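Local coordinates for protein aldehyde dehydrogenase 12 (Zea mays, PDB 6D97) that probably oxidises L-glutamate gamma-semialdehyde to glutamate with NAD+ as cofactor, the last step of proline catabolism in plants, at residues A[124-127]-A[128-132]; A[231-234]-A[235-238]; A[310-313]-A[314-318]; A[466-470]-A[471-475]. All blocks are in the same frame, centred on the assembly; numbering follows the deposited sequence.

Interaction 1. Residues A[124-127]-A[128-132]; sequences PTVL and DFFAK
Val126 and Phe130, one helical turn apart, are neighbours that project in one direction in the opening turns of the alpha-helix 124-137. Val126 CG1 comes to the edge of the phenyl ring, in its plane, and approaches Phe130 CD2 at 3.8 Å. The branch is placed there by chi1 of -178°, which sets CG1 anti to the backbone N and turns it along the helix toward the next turn. Below the side chains runs the regular i to i+4 ladder. Phe130 N donates to Val126 O over 3.0 Å, and Ala131 N to Leu127 O over 2.9 Å. Asp128 N closes the first of these turns on Pro124 O, the proline ring fitting at the start of the helix where no earlier carbonyl needs its amide. Phe129 N reaches Thr125 O less directly, from above the carbonyl plane, and that oxygen has a second donor in a water, which also donates to Asp128 OD2.

Farther out, Phe129 CD2 sits over one face of the Phe130 ring, offset toward the rim. Both rings are buried: Phe129 packs on the N-terminal loop at Pro27, Ala30 and Pro34, while Phe130 is covered by Leu121 of helix 105-121, Val149 of helix 142-157, and helix 229-240. On a more open side of the helix the Asp128 carboxylate is held by several partners. OD1 is hydrogen-bonded to Tyr142 OH, and Lys132 NZ forms a salt bridge with Asp128 OD2 at 2.9 Å, meeting the syn lone pair of that oxygen.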
loop_
_atom_site.group_PDB
_atom_site.type_symbol
_atom_site.label_atom_id
_atom_site.label_comp_id
_atom_site.label_asym_id
_atom_site.label_seq_id
_atom_site.Cartn_x
_atom_site.Cartn_y
_atom_site.Cartn_z
ATOM N N PRO A 124 -9.673 26.103 -23.827
ATOM C CA PRO A 124 -10.865 25.824 -24.646
ATOM C C PRO A 124 -10.575 25.672 -26.128
ATOM O O PRO A 124 -11.153 24.792 -26.775
ATOM C CB PRO A 124 -11.761 27.034 -24.365
ATOM C CG PRO A 124 -11.382 27.456 -22.986
ATOM C CD PRO A 124 -9.902 27.196 -22.866
ATOM N N THR A 125 -9.688 26.499 -26.687
ATOM C CA THR A 125 -9.398 26.386 -28.112
ATOM C C THR A 125 -8.622 25.114 -28.433
ATOM O O THR A 125 -8.745 24.584 -29.541
ATOM C CB THR A 125 -8.627 27.611 -28.601
ATOM O OG1 THR A 125 -7.421 27.758 -27.843
ATOM C CG2 THR A 125 -9.479 28.869 -28.463
ATOM N N VAL A 126 -7.829 24.609 -27.488
ATOM C CA VAL A 126 -7.090 23.376 -27.739
ATOM C C VAL A 126 -7.993 22.164 -27.552
ATOM O O VAL A 126 -7.916 21.196 -28.319
ATOM C CB VAL A 126 -5.844 23.305 -26.838
ATOM C CG1 VAL A 126 -5.054 22.038 -27.128
ATOM C CG2 VAL A 126 -4.980 24.544 -27.034
ATOM N N LEU A 127 -8.855 22.199 -26.529
ATOM C CA LEU A 127 -9.896 21.186 -26.381
ATOM C C LEU A 127 -10.710 21.065 -27.660
ATOM O O LEU A 127 -10.886 19.968 -28.204
ATOM C CB LEU A 127 -10.818 21.540 -25.210
ATOM C CG LEU A 127 -10.434 21.330 -23.745
ATOM C CD1 LEU A 127 -11.400 22.082 -22.847
ATOM C CD2 LEU A 127 -10.435 19.853 -23.395
ATOM N N ASP A 128 -11.211 22.196 -28.156
ATOM C CA ASP A 128 -12.040 22.182 -29.353
ATOM C C ASP A 128 -11.257 21.688 -30.564
ATOM O O ASP A 128 -11.786 20.932 -31.387
ATOM C CB ASP A 128 -12.599 23.582 -29.594
ATOM C CG ASP A 128 -13.502 23.644 -30.797
ATOM O OD1 ASP A 128 -14.603 23.061 -30.745
ATOM O OD2 ASP A 128 -13.108 24.277 -31.796
ATOM N N PHE A 129 -9.992 22.099 -30.682
ATOM C CA PHE A 129 -9.148 21.638 -31.779
ATOM C C PHE A 129 -9.070 20.116 -31.812
ATOM O O PHE A 129 -9.312 19.490 -32.849
ATOM C CB PHE A 129 -7.752 22.249 -31.645
ATOM C CG PHE A 129 -6.727 21.639 -32.556
ATOM C CD1 PHE A 129 -6.565 22.105 -33.848
ATOM C CD2 PHE A 129 -5.911 20.609 -32.110
ATOM C CE1 PHE A 129 -5.619 21.550 -34.690
ATOM C CE2 PHE A 129 -4.964 20.048 -32.943
ATOM C CZ PHE A 129 -4.815 20.520 -34.237
ATOM N N PHE A 130 -8.747 19.504 -30.671
ATOM C CA PHE A 130 -8.589 18.053 -30.637
ATOM C C PHE A 130 -9.929 17.341 -30.786
ATOM O O PHE A 130 -10.008 16.294 -31.434
ATOM C CB PHE A 130 -7.884 17.631 -29.350
ATOM C CG PHE A 130 -6.386 17.662 -29.452
ATOM C CD1 PHE A 130 -5.714 16.717 -30.212
ATOM C CD2 PHE A 130 -5.652 18.640 -28.799
ATOM C CE1 PHE A 130 -4.339 16.738 -30.311
ATOM C CE2 PHE A 130 -4.275 18.664 -28.890
ATOM C CZ PHE A 130 -3.619 17.714 -29.650
ATOM N N ALA A 131 -10.992 17.891 -30.194
ATOM C CA ALA A 131 -12.312 17.289 -30.354
ATOM C C ALA A 131 -12.739 17.283 -31.816
ATOM O O ALA A 131 -13.257 16.280 -32.317
ATOM C CB ALA A 131 -13.334 18.032 -29.498
ATOM N N LYS A 132 -12.521 18.398 -32.518
ATOM C CA LYS A 132 -12.892 18.467 -33.927
ATOM C C LYS A 132 -12.022 17.554 -34.776
ATOM O O LYS A 132 -12.526 16.885 -35.683
ATOM C CB LYS A 132 -12.792 19.905 -34.430
ATOM C CG LYS A 132 -14.130 20.580 -34.645
ATOM C CD LYS A 132 -14.320 21.715 -33.663
ATOM C CE LYS A 132 -15.558 22.529 -34.001
ATOM N NZ LYS A 132 -15.426 23.950 -33.579
HETATM O O HOH W 1 -10.528 25.531 -31.779
#

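Interaction 2. Residues A[231-234]-A[235-238]; sequences MEQM and IRLL
Ile235 stands one turn beyond Met231 in helix 229-240, Ile235 N donating to Met231 O at 2.8 Å. The two side chains are set nearly perpendicular, with Met231 CE 4.1 Å from Ile235 CG1; bends at chi2 and chi3 curl the methionine back to bring its methyl there.

Arg236 carries the polar side. Its chain runs extended from CG to NE alongside Glu232, and Arg236 NE donates to Glu232 OE2 over 2.9 Å in an almost straight bond (177°). The acceptor lies in the guanidinium plane, yet NE approaches OE2 from above the carboxylate plane, the two planes being 66° apart. This is an i to i+4 salt bridge with one firm N-H. The other carboxylate oxygen, OE1, accepts from Gln46 N, fixing the group from a second direction, and Arg236 makes a cation-pi contact with Trp53.

Leu237 and Leu238 together receive the end of Met234. Met234 CE touches Leu237 CD2 at 4.0 Å and Leu238 CG at 3.9 Å, the chain bending at chi2 (64°) to bring the methyl against both.

The helix is the crossover of a Rossmann-type beta-alpha-beta unit between strands 218-223 and 249-251. Met231 and Ile235 rest on Phe250 of the latter strand, Met234 and Leu238 meet Leu206 of helix 203-214, and Gln233, Met234 and Leu237 face helix 124-137.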
loop_
_atom_site.group_PDB
_atom_site.type_symbol
_atom_site.label_atom_id
_atom_site.label_comp_id
_atom_site.label_asym_id
_atom_site.label_seq_id
_atom_site.Cartn_x
_atom_site.Cartn_y
_atom_site.Cartn_z
ATOM N N MET A 231 -2.740 11.874 -32.739
ATOM C CA MET A 231 -1.552 11.721 -31.907
ATOM C C MET A 231 -0.363 12.464 -32.488
ATOM O O MET A 231 0.521 12.892 -31.739
ATOM C CB MET A 231 -1.206 10.246 -31.722
ATOM C CG MET A 231 -1.838 9.631 -30.502
ATOM S SD MET A 231 -1.660 10.612 -28.996
ATOM C CE MET A 231 0.085 10.405 -28.662
ATOM N N GLU A 232 -0.317 12.628 -33.811
ATOM C CA GLU A 232 0.750 13.418 -34.411
ATOM C C GLU A 232 0.700 14.854 -33.908
ATOM O O GLU A 232 1.723 15.426 -33.515
ATOM C CB GLU A 232 0.646 13.367 -35.936
ATOM C CG GLU A 232 1.963 13.631 -36.644
ATOM C CD GLU A 232 1.897 14.797 -37.604
ATOM O OE1 GLU A 232 2.290 14.623 -38.775
ATOM O OE2 GLU A 232 1.452 15.887 -37.189
ATOM N N GLN A 233 -0.497 15.446 -33.894
ATOM C CA GLN A 233 -0.667 16.779 -33.323
ATOM C C GLN A 233 -0.384 16.779 -31.827
ATOM O O GLN A 233 0.213 17.724 -31.301
ATOM C CB GLN A 233 -2.079 17.291 -33.604
ATOM C CG GLN A 233 -2.423 17.352 -35.080
ATOM C CD GLN A 233 -1.489 18.260 -35.853
ATOM O OE1 GLN A 233 -1.395 19.455 -35.576
ATOM N NE2 GLN A 233 -0.784 17.695 -36.823
ATOM N N MET A 234 -0.801 15.723 -31.125
ATOM C CA MET A 234 -0.550 15.653 -29.688
ATOM C C MET A 234 0.944 15.583 -29.392
ATOM O O MET A 234 1.421 16.180 -28.419
ATOM C CB MET A 234 -1.281 14.453 -29.087
ATOM C CG MET A 234 -1.175 14.374 -27.578
ATOM S SD MET A 234 -1.969 15.776 -26.775
ATOM C CE MET A 234 -1.072 15.796 -25.229
ATOM N N ILE A 235 1.702 14.874 -30.231
ATOM C CA ILE A 235 3.143 14.766 -30.021
ATOM C C ILE A 235 3.822 16.112 -30.236
ATOM O O ILE A 235 4.772 16.464 -29.525
ATOM C CB ILE A 235 3.733 13.678 -30.933
ATOM C CG1 ILE A 235 3.260 12.301 -30.472
ATOM C CG2 ILE A 235 5.246 13.730 -30.911
ATOM C CD1 ILE A 235 3.552 11.195 -31.463
ATOM N N ARG A 236 3.347 16.889 -31.213
ATOM C CA ARG A 236 3.880 18.233 -31.416
ATOM C C ARG A 236 3.639 19.105 -30.193
ATOM O O ARG A 236 4.526 19.856 -29.771
ATOM C CB ARG A 236 3.257 18.863 -32.661
ATOM C CG ARG A 236 3.561 18.084 -33.918
ATOM C CD ARG A 236 2.994 18.728 -35.172
ATOM N NE ARG A 236 3.359 17.955 -36.357
ATOM C CZ ARG A 236 4.476 18.133 -37.054
ATOM N NH1 ARG A 236 5.341 19.072 -36.693
ATOM N NH2 ARG A 236 4.730 17.373 -38.114
ATOM N N LEU A 237 2.444 19.009 -29.607
ATOM C CA LEU A 237 2.168 19.697 -28.351
ATOM C C LEU A 237 3.116 19.224 -27.256
ATOM O O LEU A 237 3.685 20.036 -26.517
ATOM C CB LEU A 237 0.706 19.471 -27.949
ATOM C CG LEU A 237 0.081 20.056 -26.672
ATOM C CD1 LEU A 237 -1.439 19.937 -26.777
ATOM C CD2 LEU A 237 0.574 19.401 -25.368
ATOM N N LEU A 238 3.291 17.905 -27.135
ATOM C CA LEU A 238 4.146 17.366 -26.080
ATOM C C LEU A 238 5.584 17.844 -26.237
ATOM O O LEU A 238 6.263 18.126 -25.241
ATOM C CB LEU A 238 4.078 15.839 -26.080
ATOM C CG LEU A 238 2.804 15.217 -25.505
ATOM C CD1 LEU A 238 2.716 13.737 -25.838
ATOM C CD2 LEU A 238 2.761 15.432 -23.997
#

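Interaction 3. Residues A[310-313]-A[314-318]; sequences DYVA and WVCDQ
An edge-to-face aromatic pair, three residues apart on helix 309-321, carries this local contact beside the mixed sheet that contains strand 298-302. The edge of Trp314 points at the face of Tyr311: the tyrosine ring and the six-membered ring of the indole have centroids 5.4 Å apart and planes at 67°, with Trp314 CZ3 3.9 Å from Tyr311 CZ. Chi1 of -171° swings the tyrosine along the helix to lie over the following turn, where Val315 CG2 presses against Tyr311 CE1 at 3.5 Å. The helix is the connection of a beta-alpha-beta unit between strands 298-302 and 331-337, and Val315 and Cys316 lean on Lys300 of the first strand. Beneath the rings the backbone is regular, Val315 N donating to Tyr311 O over 3.1 Å.

The tyrosine hydroxyl is engaged beyond the helix by Arg491 NE, and both aromatic rings meet Trp541 of the second subunit, which makes the pair part of a subunit interface. Replacing Tyr311 with an alanine would probably strip the Trp314 edge of its facing ring, open a gap beside Val315 CG2 and deprive Arg491 of its hydroxyl partner. One face of the indole is covered from within the helix: Gln318 CG lies 3.6 Å above the plane of Trp314, toward its rim.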
loop_
_atom_site.group_PDB
_atom_site.type_symbol
_atom_site.label_atom_id
_atom_site.label_comp_id
_atom_site.label_asym_id
_atom_site.label_seq_id
_atom_site.Cartn_x
_atom_site.Cartn_y
_atom_site.Cartn_z
ATOM N N ASP A 310 -36.519 5.478 -17.000
ATOM C CA ASP A 310 -36.009 6.486 -17.925
ATOM C C ASP A 310 -34.489 6.549 -17.886
ATOM O O ASP A 310 -33.829 6.540 -18.932
ATOM C CB ASP A 310 -36.611 7.851 -17.596
ATOM C CG ASP A 310 -38.079 7.944 -17.953
ATOM O OD1 ASP A 310 -38.441 7.586 -19.092
ATOM O OD2 ASP A 310 -38.872 8.373 -17.092
ATOM N N TYR A 311 -33.914 6.610 -16.682
ATOM C CA TYR A 311 -32.461 6.676 -16.560
ATOM C C TYR A 311 -31.800 5.436 -17.147
ATOM O O TYR A 311 -30.798 5.539 -17.864
ATOM C CB TYR A 311 -32.055 6.848 -15.096
ATOM C CG TYR A 311 -30.580 7.149 -14.918
ATOM C CD1 TYR A 311 -29.636 6.128 -14.900
ATOM C CD2 TYR A 311 -30.133 8.457 -14.775
ATOM C CE1 TYR A 311 -28.289 6.403 -14.745
ATOM C CE2 TYR A 311 -28.790 8.741 -14.617
ATOM C CZ TYR A 311 -27.873 7.711 -14.604
ATOM O OH TYR A 311 -26.535 7.991 -14.448
ATOM N N VAL A 312 -32.340 4.253 -16.840
ATOM C CA VAL A 312 -31.760 3.009 -17.339
ATOM C C VAL A 312 -31.836 2.956 -18.859
ATOM O O VAL A 312 -30.898 2.503 -19.526
ATOM C CB VAL A 312 -32.458 1.798 -16.691
ATOM C CG1 VAL A 312 -31.976 0.500 -17.322
ATOM C CG2 VAL A 312 -32.206 1.791 -15.192
ATOM N N ALA A 313 -32.947 3.422 -19.432
ATOM C CA ALA A 313 -33.084 3.414 -20.884
ATOM C C ALA A 313 -32.048 4.321 -21.534
ATOM O O ALA A 313 -31.422 3.950 -22.533
ATOM C CB ALA A 313 -34.500 3.831 -21.284
ATOM N N TRP A 314 -31.850 5.514 -20.970
ATOM C CA TRP A 314 -30.867 6.447 -21.512
ATOM C C TRP A 314 -29.474 5.836 -21.510
ATOM O O TRP A 314 -28.730 5.949 -22.493
ATOM C CB TRP A 314 -30.892 7.745 -20.709
ATOM C CG TRP A 314 -29.749 8.672 -20.977
ATOM C CD1 TRP A 314 -29.539 9.419 -22.100
ATOM C CD2 TRP A 314 -28.672 8.976 -20.084
ATOM N NE1 TRP A 314 -28.389 10.162 -21.965
ATOM C CE2 TRP A 314 -27.839 9.906 -20.736
ATOM C CE3 TRP A 314 -28.330 8.551 -18.797
ATOM C CZ2 TRP A 314 -26.686 10.418 -20.143
ATOM C CZ3 TRP A 314 -27.186 9.060 -18.209
ATOM C CH2 TRP A 314 -26.378 9.982 -18.883
ATOM N N VAL A 315 -29.109 5.167 -20.416
ATOM C CA VAL A 315 -27.791 4.548 -20.334
ATOM C C VAL A 315 -27.671 3.413 -21.338
ATOM O O VAL A 315 -26.612 3.210 -21.945
ATOM C CB VAL A 315 -27.521 4.068 -18.898
ATOM C CG1 VAL A 315 -26.202 3.334 -18.831
ATOM C CG2 VAL A 315 -27.523 5.245 -17.952
ATOM N N CYS A 316 -28.756 2.661 -21.534
ATOM C CA CYS A 316 -28.753 1.603 -22.539
ATOM C C CYS A 316 -28.506 2.169 -23.933
ATOM O O CYS A 316 -27.738 1.598 -24.715
ATOM C CB CYS A 316 -30.075 0.836 -22.495
ATOM S SG CYS A 316 -30.181 -0.452 -21.226
ATOM N N ASP A 317 -29.138 3.298 -24.258
ATOM C CA ASP A 317 -28.944 3.894 -25.576
ATOM C C ASP A 317 -27.528 4.431 -25.738
ATOM O O ASP A 317 -26.911 4.265 -26.797
ATOM C CB ASP A 317 -29.968 5.004 -25.809
ATOM C CG ASP A 317 -29.728 5.752 -27.110
ATOM O OD1 ASP A 317 -30.055 5.195 -28.181
ATOM O OD2 ASP A 317 -29.202 6.886 -27.061
ATOM N N GLN A 318 -26.998 5.087 -24.703
ATOM C CA GLN A 318 -25.642 5.615 -24.793
ATOM C C GLN A 318 -24.619 4.491 -24.812
ATOM O O GLN A 318 -23.636 4.553 -25.560
ATOM C CB GLN A 318 -25.369 6.575 -23.635
ATOM C CG GLN A 318 -26.164 7.868 -23.710
ATOM C CD GLN A 318 -25.703 8.782 -24.835
ATOM O OE1 GLN A 318 -26.514 9.419 -25.505
ATOM N NE2 GLN A 318 -24.396 8.853 -25.043
#

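Interaction 4. Residues A[466-470]-A[471-475]; sequences IVSND and PLFLQ
Between Ile466 and Leu474 the chain leaves a strand, turns through Ser468 to Asp470 and enters a helix, whose first i to i+4 bond runs from Leu474 N to Asp470 O at 2.9 Å. Asp470 occupies the N-cap position. Its CG lies anti to the backbone N (chi1 -175°), which carries the carboxylate forward over the helix start, and Asp470 OD1 accepts from Leu472 N over 3.0 Å in a weak, bent capping bond (134°). Just before it, Ser468 OG accepts from Asp470 N at 3.0 Å, an ST turn that sets the approach to the cap; the same hydroxyl is hydrogen-bonded to Asp305. A glycine in place of Asp470 would probably leave the amide of Leu472 without its capping acceptor and free the backbone at the helix entry to turn.

The turn links strand 463-467 to helix 471-479 in a beta-alpha-beta unit that goes on to strand 485-488. The apolar side of the join starts at Ile466, whose CG2 meets two residues of the helix: Ile466 CG2 lies 3.7 Å from Phe473 CE2 and 3.6 Å from Leu474 CD2. Ile466 and Leu474 run antiparallel alongside one another, whereas Ile466 and Phe473 are set at a slant. Ser468 also borders the phenyl ring, Ser468 OG lying 3.7 Å from Phe473 CD2. On the outer side, Pro471 and Leu472 pack against other subunits, and Asn469 ND2 donates to Val534 O of the second subunit.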
loop_
_atom_site.group_PDB
_atom_site.type_symbol
_atom_site.label_atom_id
_atom_site.label_comp_id
_atom_site.label_asym_id
_atom_site.label_seq_id
_atom_site.Cartn_x
_atom_site.Cartn_y
_atom_site.Cartn_z
ATOM N N ILE A 466 -24.374 -4.505 -14.183
ATOM C CA ILE A 466 -25.418 -5.211 -13.452
ATOM C C ILE A 466 -26.349 -4.137 -12.908
ATOM O O ILE A 466 -26.039 -3.475 -11.909
ATOM C CB ILE A 466 -24.857 -6.089 -12.330
ATOM C CG1 ILE A 466 -23.642 -6.874 -12.832
ATOM C CG2 ILE A 466 -25.934 -7.040 -11.820
ATOM C CD1 ILE A 466 -22.755 -7.373 -11.734
ATOM N N VAL A 467 -27.488 -3.950 -13.570
ATOM C CA VAL A 467 -28.417 -2.870 -13.236
ATOM C C VAL A 467 -29.376 -3.419 -12.185
ATOM O O VAL A 467 -30.398 -4.035 -12.494
ATOM C CB VAL A 467 -29.141 -2.339 -14.468
ATOM C CG1 VAL A 467 -30.074 -1.205 -14.078
ATOM C CG2 VAL A 467 -28.131 -1.879 -15.514
ATOM N N SER A 468 -29.033 -3.183 -10.921
ATOM C CA SER A 468 -29.798 -3.599 -9.755
ATOM C C SER A 468 -29.173 -2.947 -8.533
ATOM O O SER A 468 -27.965 -2.697 -8.505
ATOM C CB SER A 468 -29.807 -5.126 -9.593
ATOM O OG SER A 468 -30.261 -5.504 -8.305
ATOM N N ASN A 469 -30.005 -2.661 -7.534
ATOM C CA ASN A 469 -29.530 -2.187 -6.240
ATOM C C ASN A 469 -29.683 -3.227 -5.141
ATOM O O ASN A 469 -29.333 -2.949 -3.990
ATOM C CB ASN A 469 -30.255 -0.898 -5.840
ATOM C CG ASN A 469 -29.539 0.336 -6.337
ATOM O OD1 ASN A 469 -28.559 0.239 -7.070
ATOM N ND2 ASN A 469 -30.022 1.504 -5.942
ATOM N N ASP A 470 -30.195 -4.406 -5.469
ATOM C CA ASP A 470 -30.313 -5.541 -4.560
ATOM C C ASP A 470 -28.931 -6.092 -4.233
ATOM O O ASP A 470 -28.283 -6.663 -5.120
ATOM C CB ASP A 470 -31.187 -6.617 -5.214
ATOM C CG ASP A 470 -31.469 -7.806 -4.302
ATOM O OD1 ASP A 470 -30.800 -7.974 -3.260
ATOM O OD2 ASP A 470 -32.382 -8.585 -4.643
ATOM N N PRO A 471 -28.449 -5.971 -2.993
ATOM C CA PRO A 471 -27.082 -6.434 -2.693
ATOM C C PRO A 471 -26.895 -7.939 -2.809
ATOM O O PRO A 471 -25.789 -8.393 -3.132
ATOM C CB PRO A 471 -26.857 -5.945 -1.255
ATOM C CG PRO A 471 -28.224 -5.779 -0.688
ATOM C CD PRO A 471 -29.087 -5.334 -1.829
ATOM N N LEU A 472 -27.938 -8.731 -2.549
ATOM C CA LEU A 472 -27.813 -10.179 -2.695
ATOM C C LEU A 472 -27.714 -10.577 -4.163
ATOM O O LEU A 472 -26.980 -11.510 -4.511
ATOM C CB LEU A 472 -28.992 -10.883 -2.023
ATOM C CG LEU A 472 -29.303 -10.500 -0.574
ATOM C CD1 LEU A 472 -30.468 -11.327 -0.059
ATOM C CD2 LEU A 472 -28.092 -10.654 0.340
ATOM N N PHE A 473 -28.447 -9.884 -5.038
ATOM C CA PHE A 473 -28.348 -10.143 -6.471
ATOM C C PHE A 473 -26.996 -9.693 -7.007
ATOM O O PHE A 473 -26.341 -10.418 -7.766
ATOM C CB PHE A 473 -29.487 -9.433 -7.205
ATOM C CG PHE A 473 -29.505 -9.670 -8.690
ATOM C CD1 PHE A 473 -30.126 -10.791 -9.216
ATOM C CD2 PHE A 473 -28.914 -8.765 -9.560
ATOM C CE1 PHE A 473 -30.154 -11.009 -10.584
ATOM C CE2 PHE A 473 -28.940 -8.975 -10.929
ATOM C CZ PHE A 473 -29.561 -10.098 -11.442
ATOM N N LEU A 474 -26.559 -8.494 -6.609
ATOM C CA LEU A 474 -25.286 -7.962 -7.085
ATOM C C LEU A 474 -24.128 -8.871 -6.693
ATOM O O LEU A 474 -23.320 -9.262 -7.542
ATOM C CB LEU A 474 -25.069 -6.546 -6.544
ATOM C CG LEU A 474 -25.930 -5.418 -7.116
ATOM C CD1 LEU A 474 -25.582 -4.106 -6.440
ATOM C CD2 LEU A 474 -25.742 -5.304 -8.622
ATOM N N GLN A 475 -24.040 -9.233 -5.410
ATOM C CA GLN A 475 -22.914 -10.045 -4.959
ATOM C C GLN A 475 -22.955 -11.449 -5.548
ATOM O O GLN A 475 -21.904 -12.076 -5.726
ATOM C CB GLN A 475 -22.884 -10.099 -3.432
ATOM C CG GLN A 475 -23.871 -11.065 -2.805
ATOM C CD GLN A 475 -23.868 -10.985 -1.292
ATOM O OE1 GLN A 475 -23.182 -10.150 -0.708
ATOM N NE2 GLN A 475 -24.645 -11.848 -0.651
#

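Overall arrangement
Each of the four contacts is closed within a single turn or two of the chain, so they follow one another in series and none nests or crosses. Interaction 1, on helix 124-137, comes first, and interaction 2, on helix 229-240, packs directly against it: Phe130 CZ lies 3.7 Å from Met234 CA, joining an early helix to the NAD-binding Rossmann region. The chain then passes to the seven-stranded mixed sheet. Interaction 3 covers it with helix 309-321, and interaction 4 turns strand 463-467 into helix 471-479; Val312 CG2 touches Val467 CG1 at 3.8 Å. Between the pairs the distances are large, with the centres of interactions 2 and 4 about 43 Å apart.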